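Local coordinates for putative major capsid protein (Cafeteriavirus-dependent mavirus, PDB 6G44) that probably builds the icosahedral shell of the virophage as a double jelly-roll major capsid protein that assembles into trimers, at residues Leu75-Ile86 with Asp256-Asn267; Phe101-Ile112 with Val202-Thr211. All blocks are in the same frame, centred on the assembly; numbering follows the deposited sequence.

How the contacts relate
Contacts 1 and 2 illustrate how a sheet is built strand by strand and then covered: contact 1 pairs two strands within a sheet, and contact 2 seats a short helix and the chain after it against the next strand of that same sheet. Their centres lie about 18 Å apart. Strand 74-84 is the common element, because its other edge pairs with strand 195-205; V77 N lies 2.8 Å from V202 O, and L75 N 2.8 Å from E204 O, both probable hydrogen bonds. L75 CD1 also packs against V103 CG1 of the helix at 3.9 Å and I107 CD1 beyond it at 3.8 Å. Along the chain, contact 2 is nested inside the loop that contact 1 closes.

Contact 1 of 2, residues Leu75-Ile86 with Asp256-Asn267; sequences LRVSFTAEIKNI and DFEVDITGFKIN
Strand 75-84 runs antiparallel to residues 258-267 through a ladder of paired backbone bonds, R76 with N267, S78 with K265, T80 with T262, E82 with D260 and K84 with E258, and a beta bulge between S78 and T80 shifts the register by one residue where the partner chain turns a corner at G263. On the apolar face, V77 and I266 lie side by side, V77 CG1 3.7 Å from I266 CG1, while F264 CZ reaches the same methyl. Beyond the bulge, I261 slants across F79: its CG2 touches F79 CB at 3.8 Å and its CD1 meets the ring at CD1. I83 and V259 again run alongside each other. The other face is polar. In the conformer of D260 described here, K84, extended beyond CG, sends NZ to D260 OD2 at 2.8 Å, nearly along that oxygen's C-O axis, with a long salt bridge to E258 OE2 at 3.6 Å, so that the ammonium lies between the two carboxylates. At the strand end, N85 ND2 donates to D256 O at 3.0 Å, in the plane of both amide and carbonyl, and a water joins N85 OD1 to E258 OE1. Another water bridges S78 OG and G263 O beside the corner. T80 OG1 is hydrogen-bonded to D199 of strand 195-205, which pairs along the far edge of strand 74-84, and M241 and I242 cover F79 on the apolar side. One apolar and one polar face, on antiparallel strands 170 residues apart, are consistent with a sheet of the double jelly-roll of this capsid protein.

Contact 2 of 2, residues Phe101-Ile112 with Val202-Thr211; sequences FPVNRSIPVAVI and VDEALVANPT
The carboxylate of E204 and the side-chain amide of N104, their planes 34° apart, form the polar centre of this contact. N104 N meets E204 OE2 at 3.0 Å from above the carboxylate plane, whereas N104 ND2 comes to the anti lone pair of the same oxygen at 2.8 Å; the F101 ring has OE2 at its edge. E204 OE1 takes a weak bond from V103 N at 3.3 Å and is also bonded to S143 OG. The E204 chain is extended, with CG anti to the backbone N (chi1 -180°), and it runs alongside V103, the two side chains pointing opposite ways, to place the carboxylate against the single, weakly bonded turn at 102-105. Such a buried carboxylate, held by the N-H of N104 and, weakly, that of V103 at the start of the helical turn, would probably be stabilised as the anion.

The amide of N104 is gripped at both ends. Its ND2 also donates to A205 O at 2.8 Å, in the amide plane, and OD1 accepts from V207 N at 2.9 Å, the donor tilted 28° from the carbonyl plane. One side chain therefore bonds the backbone on both sides of L206, fixing the chain as it leaves strand 195-205.

Apolar groups continue the contact. L206 CD1 lies 4.0 Å from I107 CD1, the two side chains crossing at about a right angle. I112 CD1 lies 3.5 Å from the carbonyl oxygen N209 O and packs on A208 CB, while I112 CG2 rests on CD of P210, which follows a cis peptide bond. Helix 123-130 flanks this arrangement through P123, against N104, I107 and A110; strand 117-121 meets A208 and P210, and V230 of strand 222-235 touches L206.

Contact 1 of 2, residues Leu75-Ile86 with Asp256-Asn267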
loop_
_atom_site.group_PDB
_atom_site.type_symbol
_atom_site.label_atom_id
_atom_site.label_comp_id
_atom_site.label_asym_id
_atom_site.label_seq_id
_atom_site.Cartn_x
_atom_site.Cartn_y
_atom_site.Cartn_z
ATOM N N LEU C 75 3.827 -14.582 -22.242
ATOM C CA LEU C 75 3.058 -15.635 -22.869
ATOM C C LEU C 75 1.579 -15.419 -22.612
ATOM O O LEU C 75 1.159 -15.224 -21.457
ATOM C CB LEU C 75 3.494 -16.993 -22.312
ATOM C CG LEU C 75 4.947 -17.374 -22.556
ATOM C CD1 LEU C 75 5.378 -18.599 -21.759
ATOM C CD2 LEU C 75 5.207 -17.619 -24.046
ATOM N N ARG C 76 0.772 -15.472 -23.674
ATOM C CA ARG C 76 -0.675 -15.373 -23.594
ATOM C C ARG C 76 -1.222 -16.770 -23.835
ATOM O O ARG C 76 -1.017 -17.320 -24.928
ATOM C CB ARG C 76 -1.256 -14.368 -24.603
ATOM C CG ARG C 76 -2.785 -14.273 -24.587
ATOM C CD ARG C 76 -3.289 -13.637 -25.885
ATOM N NE ARG C 76 -4.725 -13.363 -25.883
ATOM C CZ ARG C 76 -5.695 -14.205 -26.260
ATOM N NH1 ARG C 76 -5.437 -15.460 -26.647
ATOM N NH2 ARG C 76 -6.964 -13.781 -26.216
ATOM N N VAL C 77 -1.880 -17.330 -22.835
ATOM C CA VAL C 77 -2.508 -18.654 -22.953
ATOM C C VAL C 77 -3.992 -18.504 -22.902
ATOM O O VAL C 77 -4.522 -17.656 -22.169
ATOM C CB VAL C 77 -2.037 -19.668 -21.914
ATOM C CG1 VAL C 77 -0.550 -19.961 -22.057
ATOM C CG2 VAL C 77 -2.417 -19.247 -20.503
ATOM N N SER C 78 -4.688 -19.316 -23.695
ATOM C CA SER C 78 -6.120 -19.401 -23.629
ATOM C C SER C 78 -6.524 -20.861 -23.680
ATOM O O SER C 78 -5.873 -21.658 -24.350
ATOM C CB SER C 78 -6.796 -18.592 -24.724
ATOM O OG SER C 78 -6.506 -19.103 -25.981
ATOM N N PHE C 79 -7.556 -21.206 -22.930
ATOM C CA PHE C 79 -8.034 -22.580 -22.918
ATOM C C PHE C 79 -9.389 -22.634 -22.273
ATOM O O PHE C 79 -9.847 -21.660 -21.652
ATOM C CB PHE C 79 -7.061 -23.472 -22.151
ATOM C CG PHE C 79 -6.799 -23.002 -20.728
ATOM C CD1 PHE C 79 -7.619 -23.409 -19.680
ATOM C CD2 PHE C 79 -5.762 -22.110 -20.462
ATOM C CE1 PHE C 79 -7.385 -22.963 -18.379
ATOM C CE2 PHE C 79 -5.526 -21.654 -19.166
ATOM C CZ PHE C 79 -6.344 -22.084 -18.138
ATOM N N THR C 80 -10.025 -23.795 -22.390
ATOM C CA THR C 80 -11.254 -24.098 -21.694
ATOM C C THR C 80 -10.965 -25.203 -20.688
ATOM O O THR C 80 -10.325 -26.189 -21.029
ATOM C CB THR C 80 -12.366 -24.545 -22.673
ATOM O OG1 THR C 80 -12.643 -23.485 -23.593
ATOM C CG2 THR C 80 -13.631 -24.934 -21.935
ATOM N N ALA C 81 -11.375 -25.014 -19.436
ATOM C CA ALA C 81 -11.305 -26.030 -18.393
ATOM C C ALA C 81 -12.692 -26.547 -18.100
ATOM O O ALA C 81 -13.606 -25.756 -17.846
ATOM C CB ALA C 81 -10.699 -25.448 -17.127
ATOM N N GLU C 82 -12.840 -27.877 -18.116
ATOM C CA GLU C 82 -14.072 -28.521 -17.677
ATOM C C GLU C 82 -13.826 -29.174 -16.336
ATOM O O GLU C 82 -12.949 -30.012 -16.218
ATOM C CB GLU C 82 -14.546 -29.583 -18.683
ATOM C CG GLU C 82 -15.876 -30.206 -18.260
ATOM C CD GLU C 82 -16.472 -31.168 -19.281
ATOM O OE1 GLU C 82 -17.637 -31.552 -19.083
ATOM O OE2 GLU C 82 -15.793 -31.553 -20.242
ATOM N N ILE C 83 -14.587 -28.756 -15.324
ATOM C CA ILE C 83 -14.453 -29.273 -13.968
ATOM C C ILE C 83 -15.648 -30.167 -13.688
ATOM O O ILE C 83 -16.793 -29.708 -13.764
ATOM C CB ILE C 83 -14.432 -28.135 -12.909
ATOM C CG1 ILE C 83 -13.307 -27.157 -13.248
ATOM C CG2 ILE C 83 -14.334 -28.746 -11.529
ATOM C CD1 ILE C 83 -13.356 -25.860 -12.458
ATOM N N LYS C 84 -15.350 -31.430 -13.368
ATOM C CA LYS C 84 -16.386 -32.438 -13.103
ATOM C C LYS C 84 -16.375 -32.889 -11.653
ATOM O O LYS C 84 -15.395 -32.683 -10.923
ATOM C CB LYS C 84 -16.174 -33.658 -14.008
ATOM C CG LYS C 84 -16.157 -33.327 -15.488
ATOM C CD LYS C 84 -15.864 -34.577 -16.317
ATOM C CE LYS C 84 -15.331 -34.225 -17.687
ATOM N NZ LYS C 84 -14.565 -35.352 -18.312
ATOM N N ASN C 85 -17.486 -33.533 -11.260
ATOM C CA ASN C 85 -17.690 -34.131 -9.913
ATOM C C ASN C 85 -18.141 -33.102 -8.871
ATOM O O ASN C 85 -17.996 -33.336 -7.670
ATOM C CB ASN C 85 -16.465 -34.907 -9.381
ATOM C CG ASN C 85 -15.988 -35.999 -10.326
ATOM O OD1 ASN C 85 -16.751 -36.480 -11.182
ATOM N ND2 ASN C 85 -14.720 -36.370 -10.198
ATOM N N ILE C 86 -18.743 -32.005 -9.330
ATOM C CA ILE C 86 -19.281 -30.979 -8.451
ATOM C C ILE C 86 -20.691 -31.361 -8.041
ATOM O O ILE C 86 -21.536 -31.584 -8.892
ATOM C CB ILE C 86 -19.327 -29.605 -9.151
ATOM C CG1 ILE C 86 -17.943 -29.208 -9.690
ATOM C CG2 ILE C 86 -19.843 -28.530 -8.196
ATOM C CD1 ILE C 86 -17.998 -28.023 -10.621
ATOM N N ASP C 256 -12.060 -36.456 -5.473
ATOM C CA ASP C 256 -11.525 -35.158 -5.950
ATOM C C ASP C 256 -12.240 -34.802 -7.252
ATOM O O ASP C 256 -12.928 -35.613 -7.876
ATOM C CB ASP C 256 -9.980 -35.212 -6.149
ATOM C CG ASP C 256 -9.248 -33.816 -5.983
ATOM O OD1 ASP C 256 -9.911 -32.737 -5.837
ATOM O OD2 ASP C 256 -7.970 -33.826 -6.026
ATOM N N PHE C 257 -12.065 -33.560 -7.666
ATOM C CA PHE C 257 -12.587 -33.090 -8.931
ATOM C C PHE C 257 -11.768 -33.670 -10.056
ATOM O O PHE C 257 -10.618 -33.993 -9.868
ATOM C CB PHE C 257 -12.576 -31.555 -8.943
ATOM C CG PHE C 257 -13.338 -30.982 -7.797
ATOM C CD1 PHE C 257 -14.734 -30.939 -7.832
ATOM C CD2 PHE C 257 -12.690 -30.580 -6.629
ATOM C CE1 PHE C 257 -15.456 -30.470 -6.755
ATOM C CE2 PHE C 257 -13.425 -30.129 -5.536
ATOM C CZ PHE C 257 -14.800 -30.075 -5.606
ATOM N N GLU C 258 -12.397 -33.823 -11.214
ATOM C CA GLU C 258 -11.706 -34.240 -12.432
ATOM C C GLU C 258 -11.788 -33.063 -13.374
ATOM O O GLU C 258 -12.873 -32.559 -13.631
ATOM C CB GLU C 258 -12.434 -35.443 -13.028
ATOM C CG GLU C 258 -11.872 -35.961 -14.340
ATOM C CD GLU C 258 -12.657 -37.133 -14.921
ATOM O OE1 GLU C 258 -13.427 -37.796 -14.196
ATOM O OE2 GLU C 258 -12.497 -37.388 -16.130
ATOM N N VAL C 259 -10.633 -32.606 -13.857
ATOM C CA VAL C 259 -10.567 -31.392 -14.670
ATOM C C VAL C 259 -9.840 -31.721 -15.946
ATOM O O VAL C 259 -8.816 -32.421 -15.919
ATOM C CB VAL C 259 -9.845 -30.258 -13.906
ATOM C CG1 VAL C 259 -9.800 -29.002 -14.754
ATOM C CG2 VAL C 259 -10.533 -30.007 -12.569
ATOM N N ASP C 260 -10.377 -31.242 -17.066
ATOM C CA ASP C 260 -9.802 -31.432 -18.408
ATOM C C ASP C 260 -9.563 -30.089 -19.085
ATOM O O ASP C 260 -10.457 -29.267 -19.042
ATOM C CB ASP C 260 -10.794 -32.221 -19.269
ATOM C CG ASP C 260 -10.987 -33.645 -18.783
ATOM O OD1 ASP C 260 -9.982 -34.298 -18.458
ATOM O OD2 ASP C 260 -12.138 -34.106 -18.748
ATOM N N ILE C 261 -8.438 -29.937 -19.779
ATOM C CA ILE C 261 -8.111 -28.753 -20.584
ATOM C C ILE C 261 -8.318 -29.087 -22.054
ATOM O O ILE C 261 -7.844 -30.137 -22.536
ATOM C CB ILE C 261 -6.648 -28.333 -20.362
ATOM C CG1 ILE C 261 -6.357 -28.120 -18.856
ATOM C CG2 ILE C 261 -6.248 -27.104 -21.193
ATOM C CD1 ILE C 261 -7.127 -26.985 -18.189
ATOM N N THR C 262 -9.022 -28.206 -22.738
ATOM C CA THR C 262 -9.220 -28.310 -24.182
ATOM C C THR C 262 -9.030 -26.961 -24.831
ATOM O O THR C 262 -9.093 -25.911 -24.172
ATOM C CB THR C 262 -10.614 -28.875 -24.531
ATOM O OG1 THR C 262 -11.656 -27.999 -24.068
ATOM C CG2 THR C 262 -10.793 -30.277 -23.951
ATOM N N GLY C 263 -8.832 -26.966 -26.139
ATOM C CA GLY C 263 -8.738 -25.751 -26.910
ATOM C C GLY C 263 -7.537 -24.894 -26.545
ATOM O O GLY C 263 -7.565 -23.687 -26.781
ATOM N N PHE C 264 -6.505 -25.506 -25.993
ATOM C CA PHE C 264 -5.298 -24.753 -25.565
ATOM C C PHE C 264 -4.610 -24.038 -26.723
ATOM O O PHE C 264 -4.365 -24.624 -27.781
ATOM C CB PHE C 264 -4.333 -25.656 -24.832
ATOM C CG PHE C 264 -3.133 -24.945 -24.296
ATOM C CD1 PHE C 264 -3.204 -24.328 -23.063
ATOM C CD2 PHE C 264 -1.966 -24.882 -25.002
ATOM C CE1 PHE C 264 -2.092 -23.663 -22.553
ATOM C CE2 PHE C 264 -0.852 -24.219 -24.500
ATOM C CZ PHE C 264 -0.935 -23.587 -23.278
ATOM N N LYS C 265 -4.346 -22.741 -26.520
ATOM C CA LYS C 265 -3.578 -21.930 -27.439
ATOM C C LYS C 265 -2.563 -21.118 -26.642
ATOM O O LYS C 265 -2.804 -20.798 -25.470
ATOM C CB LYS C 265 -4.478 -20.977 -28.204
ATOM C CG LYS C 265 -5.506 -21.671 -29.091
ATOM C CD LYS C 265 -4.848 -22.368 -30.262
ATOM C CE LYS C 265 -5.857 -23.006 -31.217
ATOM N NZ LYS C 265 -5.137 -23.901 -32.187
ATOM N N ILE C 266 -1.437 -20.821 -27.268
ATOM C CA ILE C 266 -0.379 -20.035 -26.651
ATOM C C ILE C 266 0.327 -19.196 -27.700
ATOM O O ILE C 266 0.609 -19.680 -28.810
ATOM C CB ILE C 266 0.595 -20.923 -25.855
ATOM C CG1 ILE C 266 1.607 -20.074 -25.039
ATOM C CG2 ILE C 266 1.298 -21.928 -26.757
ATOM C CD1 ILE C 266 2.491 -20.893 -24.132
ATOM N N ASN C 267 0.548 -17.919 -27.377
ATOM C CA ASN C 267 1.346 -17.010 -28.201
ATOM C C ASN C 267 2.375 -16.315 -27.318
ATOM O O ASN C 267 2.137 -16.154 -26.123
ATOM C CB ASN C 267 0.439 -15.967 -28.853
ATOM C CG ASN C 267 -0.529 -16.567 -29.859
ATOM O OD1 ASN C 267 -0.313 -17.661 -30.371
ATOM N ND2 ASN C 267 -1.572 -15.829 -30.188
HETATM O O HOH W 1 -8.456 -21.092 -26.434
HETATM O O HOH W 2 -12.423 -28.497 -21.508
HETATM O O HOH W 3 -16.134 -37.484 -13.723
#

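Contact 2 of 2, residues Phe101-Ile112 with Val202-Thr211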
loop_
_atom_site.group_PDB
_atom_site.type_symbol
_atom_site.label_atom_id
_atom_site.label_comp_id
_atom_site.label_asym_id
_atom_site.label_seq_id
_atom_site.Cartn_x
_atom_site.Cartn_y
_atom_site.Cartn_z
ATOM N N PHE C 101 0.612 -17.510 -10.343
ATOM C CA PHE C 101 1.572 -17.568 -11.472
ATOM C C PHE C 101 1.341 -18.820 -12.329
ATOM O O PHE C 101 2.243 -19.646 -12.494
ATOM C CB PHE C 101 3.030 -17.447 -11.000
ATOM C CG PHE C 101 3.224 -16.296 -10.055
ATOM C CD1 PHE C 101 3.364 -15.038 -10.566
ATOM C CD2 PHE C 101 3.149 -16.469 -8.682
ATOM C CE1 PHE C 101 3.451 -13.942 -9.746
ATOM C CE2 PHE C 101 3.218 -15.360 -7.837
ATOM C CZ PHE C 101 3.364 -14.099 -8.375
ATOM N N PRO C 102 0.119 -18.945 -12.843
ATOM C CA PRO C 102 -0.244 -20.237 -13.487
ATOM C C PRO C 102 0.528 -20.552 -14.755
ATOM O O PRO C 102 0.681 -21.737 -15.089
ATOM C CB PRO C 102 -1.732 -20.078 -13.773
ATOM C CG PRO C 102 -1.917 -18.598 -13.916
ATOM C CD PRO C 102 -0.998 -17.985 -12.891
ATOM N N VAL C 103 1.010 -19.542 -15.460
ATOM C CA VAL C 103 1.832 -19.792 -16.651
ATOM C C VAL C 103 3.176 -20.328 -16.239
ATOM O O VAL C 103 3.594 -21.385 -16.720
ATOM C CB VAL C 103 1.942 -18.571 -17.569
ATOM C CG1 VAL C 103 2.978 -18.769 -18.681
ATOM C CG2 VAL C 103 0.573 -18.224 -18.124
ATOM N N ASN C 104 3.894 -19.644 -15.354
ATOM C CA ASN C 104 5.226 -20.136 -14.972
ATOM C C ASN C 104 5.168 -21.447 -14.164
ATOM O O ASN C 104 6.082 -22.281 -14.280
ATOM C CB ASN C 104 6.039 -19.033 -14.284
ATOM C CG ASN C 104 6.486 -17.988 -15.264
ATOM O OD1 ASN C 104 7.448 -18.197 -15.996
ATOM N ND2 ASN C 104 5.797 -16.824 -15.276
ATOM N N ARG C 105 4.093 -21.660 -13.406
ATOM C CA ARG C 105 3.879 -22.946 -12.718
ATOM C C ARG C 105 3.799 -24.122 -13.679
ATOM O O ARG C 105 4.086 -25.255 -13.286
ATOM C CB ARG C 105 2.587 -22.943 -11.909
ATOM C CG ARG C 105 2.690 -22.326 -10.532
ATOM C CD ARG C 105 1.394 -22.515 -9.732
ATOM N NE ARG C 105 0.921 -23.894 -9.651
ATOM C CZ ARG C 105 1.235 -24.778 -8.690
ATOM N NH1 ARG C 105 0.705 -26.016 -8.721
ATOM N NH2 ARG C 105 2.069 -24.450 -7.704
ATOM N N SER C 106 3.379 -23.827 -14.902
ATOM C CA SER C 106 3.140 -24.848 -15.940
ATOM C C SER C 106 4.376 -25.122 -16.796
ATOM O O SER C 106 4.256 -25.863 -17.786
ATOM C CB SER C 106 1.995 -24.390 -16.824
ATOM O OG SER C 106 0.777 -24.353 -16.098
ATOM N N ILE C 107 5.539 -24.553 -16.487
ATOM C CA ILE C 107 6.719 -24.724 -17.331
ATOM C C ILE C 107 7.891 -25.198 -16.479
ATOM O O ILE C 107 8.607 -24.405 -15.878
ATOM C CB ILE C 107 7.085 -23.434 -18.094
ATOM C CG1 ILE C 107 5.927 -22.871 -18.907
ATOM C CG2 ILE C 107 8.314 -23.684 -18.967
ATOM C CD1 ILE C 107 6.100 -21.413 -19.326
ATOM N N PRO C 108 8.122 -26.518 -16.429
ATOM C CA PRO C 108 9.226 -27.001 -15.612
ATOM C C PRO C 108 10.624 -26.662 -16.111
ATOM O O PRO C 108 11.539 -26.500 -15.305
ATOM C CB PRO C 108 9.028 -28.515 -15.582
ATOM C CG PRO C 108 7.690 -28.772 -16.080
ATOM C CD PRO C 108 7.201 -27.585 -16.836
ATOM N N VAL C 109 10.770 -26.559 -17.429
ATOM C CA VAL C 109 12.045 -26.229 -18.032
ATOM C C VAL C 109 11.783 -25.422 -19.308
ATOM O O VAL C 109 10.796 -25.657 -20.027
ATOM C CB VAL C 109 12.911 -27.495 -18.272
ATOM C CG1 VAL C 109 12.164 -28.533 -19.098
ATOM C CG2 VAL C 109 14.236 -27.117 -18.917
ATOM N N ALA C 110 12.641 -24.430 -19.516
ATOM C CA ALA C 110 12.623 -23.593 -20.700
ATOM C C ALA C 110 14.039 -23.450 -21.222
ATOM O O ALA C 110 15.016 -23.397 -20.449
ATOM C CB ALA C 110 12.030 -22.233 -20.353
ATOM N N VAL C 111 14.149 -23.404 -22.550
ATOM C CA VAL C 111 15.399 -23.102 -23.209
ATOM C C VAL C 111 15.178 -21.913 -24.128
ATOM O O VAL C 111 14.293 -21.931 -24.979
ATOM C CB VAL C 111 15.954 -24.295 -24.019
ATOM C CG1 VAL C 111 17.260 -23.909 -24.682
ATOM C CG2 VAL C 111 16.142 -25.497 -23.106
ATOM N N ILE C 112 15.966 -20.864 -23.924
ATOM C CA ILE C 112 15.949 -19.708 -24.807
ATOM C C ILE C 112 17.257 -19.678 -25.598
ATOM O O ILE C 112 18.324 -19.865 -25.032
ATOM C CB ILE C 112 15.705 -18.397 -24.023
ATOM C CG1 ILE C 112 14.317 -18.458 -23.368
ATOM C CG2 ILE C 112 15.831 -17.185 -24.964
ATOM C CD1 ILE C 112 13.940 -17.237 -22.530
ATOM N N VAL C 202 -4.903 -15.777 -20.010
ATOM C CA VAL C 202 -3.883 -15.222 -19.069
ATOM C C VAL C 202 -2.672 -14.769 -19.860
ATOM O O VAL C 202 -2.151 -15.550 -20.683
ATOM C CB VAL C 202 -3.435 -16.267 -18.031
ATOM C CG1 VAL C 202 -2.289 -15.749 -17.163
ATOM C CG2 VAL C 202 -4.624 -16.695 -17.191
ATOM N N ASP C 203 -2.190 -13.550 -19.594
ATOM C CA ASP C 203 -1.001 -12.953 -20.246
ATOM C C ASP C 203 0.008 -12.706 -19.114
ATOM O O ASP C 203 -0.181 -11.759 -18.331
ATOM C CB ASP C 203 -1.416 -11.650 -20.959
ATOM C CG ASP C 203 -0.291 -10.943 -21.702
ATOM O OD1 ASP C 203 0.883 -11.142 -21.365
ATOM O OD2 ASP C 203 -0.598 -10.130 -22.642
ATOM N N GLU C 204 1.052 -13.517 -19.040
ATOM C CA GLU C 204 2.007 -13.542 -17.914
ATOM C C GLU C 204 3.451 -13.457 -18.442
ATOM O O GLU C 204 3.793 -14.087 -19.454
ATOM C CB GLU C 204 1.784 -14.841 -17.123
ATOM C CG GLU C 204 2.675 -15.045 -15.908
ATOM C CD GLU C 204 2.199 -16.167 -14.998
ATOM O OE1 GLU C 204 0.967 -16.280 -14.785
ATOM O OE2 GLU C 204 3.065 -16.934 -14.500
ATOM N N ALA C 205 4.307 -12.655 -17.805
ATOM C CA ALA C 205 5.706 -12.570 -18.174
ATOM C C ALA C 205 6.385 -13.925 -17.992
ATOM O O ALA C 205 6.169 -14.593 -16.963
ATOM C CB ALA C 205 6.411 -11.517 -17.334
ATOM N N LEU C 206 7.202 -14.334 -18.962
ATOM C CA LEU C 206 7.997 -15.551 -18.806
ATOM C C LEU C 206 9.167 -15.324 -17.863
ATOM O O LEU C 206 9.948 -14.396 -18.098
ATOM C CB LEU C 206 8.539 -15.983 -20.168
ATOM C CG LEU C 206 9.415 -17.234 -20.194
ATOM C CD1 LEU C 206 8.739 -18.458 -19.622
ATOM C CD2 LEU C 206 9.858 -17.500 -21.637
ATOM N N VAL C 207 9.313 -16.190 -16.841
ATOM C CA VAL C 207 10.421 -16.146 -15.892
ATOM C C VAL C 207 11.435 -17.208 -16.291
ATOM O O VAL C 207 11.363 -18.372 -15.871
ATOM C CB VAL C 207 9.899 -16.362 -14.459
ATOM C CG1 VAL C 207 11.016 -16.388 -13.432
ATOM C CG2 VAL C 207 8.890 -15.266 -14.141
ATOM N N ALA C 208 12.351 -16.812 -17.167
ATOM C CA ALA C 208 13.352 -17.747 -17.739
ATOM C C ALA C 208 14.549 -16.963 -18.189
ATOM O O ALA C 208 14.389 -16.021 -18.954
ATOM C CB ALA C 208 12.752 -18.522 -18.900
ATOM N N ASN C 209 15.747 -17.346 -17.764
ATOM C CA ASN C 209 16.947 -16.604 -18.197
ATOM C C ASN C 209 17.008 -16.508 -19.748
ATOM O O ASN C 209 16.722 -17.512 -20.415
ATOM C CB ASN C 209 18.211 -17.279 -17.682
ATOM C CG ASN C 209 18.325 -17.268 -16.156
ATOM O OD1 ASN C 209 17.394 -17.686 -15.452
ATOM N ND2 ASN C 209 19.462 -16.817 -15.646
ATOM N N PRO C 210 17.321 -15.346 -20.332
ATOM C CA PRO C 210 17.766 -14.096 -19.703
ATOM C C PRO C 210 16.675 -13.023 -19.577
ATOM O O PRO C 210 17.008 -11.823 -19.520
ATOM C CB PRO C 210 18.832 -13.626 -20.687
ATOM C CG PRO C 210 18.209 -13.984 -22.009
ATOM C CD PRO C 210 17.479 -15.279 -21.799
ATOM N N THR C 211 15.405 -13.406 -19.494
ATOM C CA THR C 211 14.340 -12.397 -19.478
ATOM C C THR C 211 14.470 -11.507 -18.260
ATOM O O THR C 211 14.950 -11.893 -17.200
ATOM C CB THR C 211 12.908 -12.965 -19.530
ATOM O OG1 THR C 211 12.594 -13.614 -18.296
ATOM C CG2 THR C 211 12.692 -13.900 -20.729
#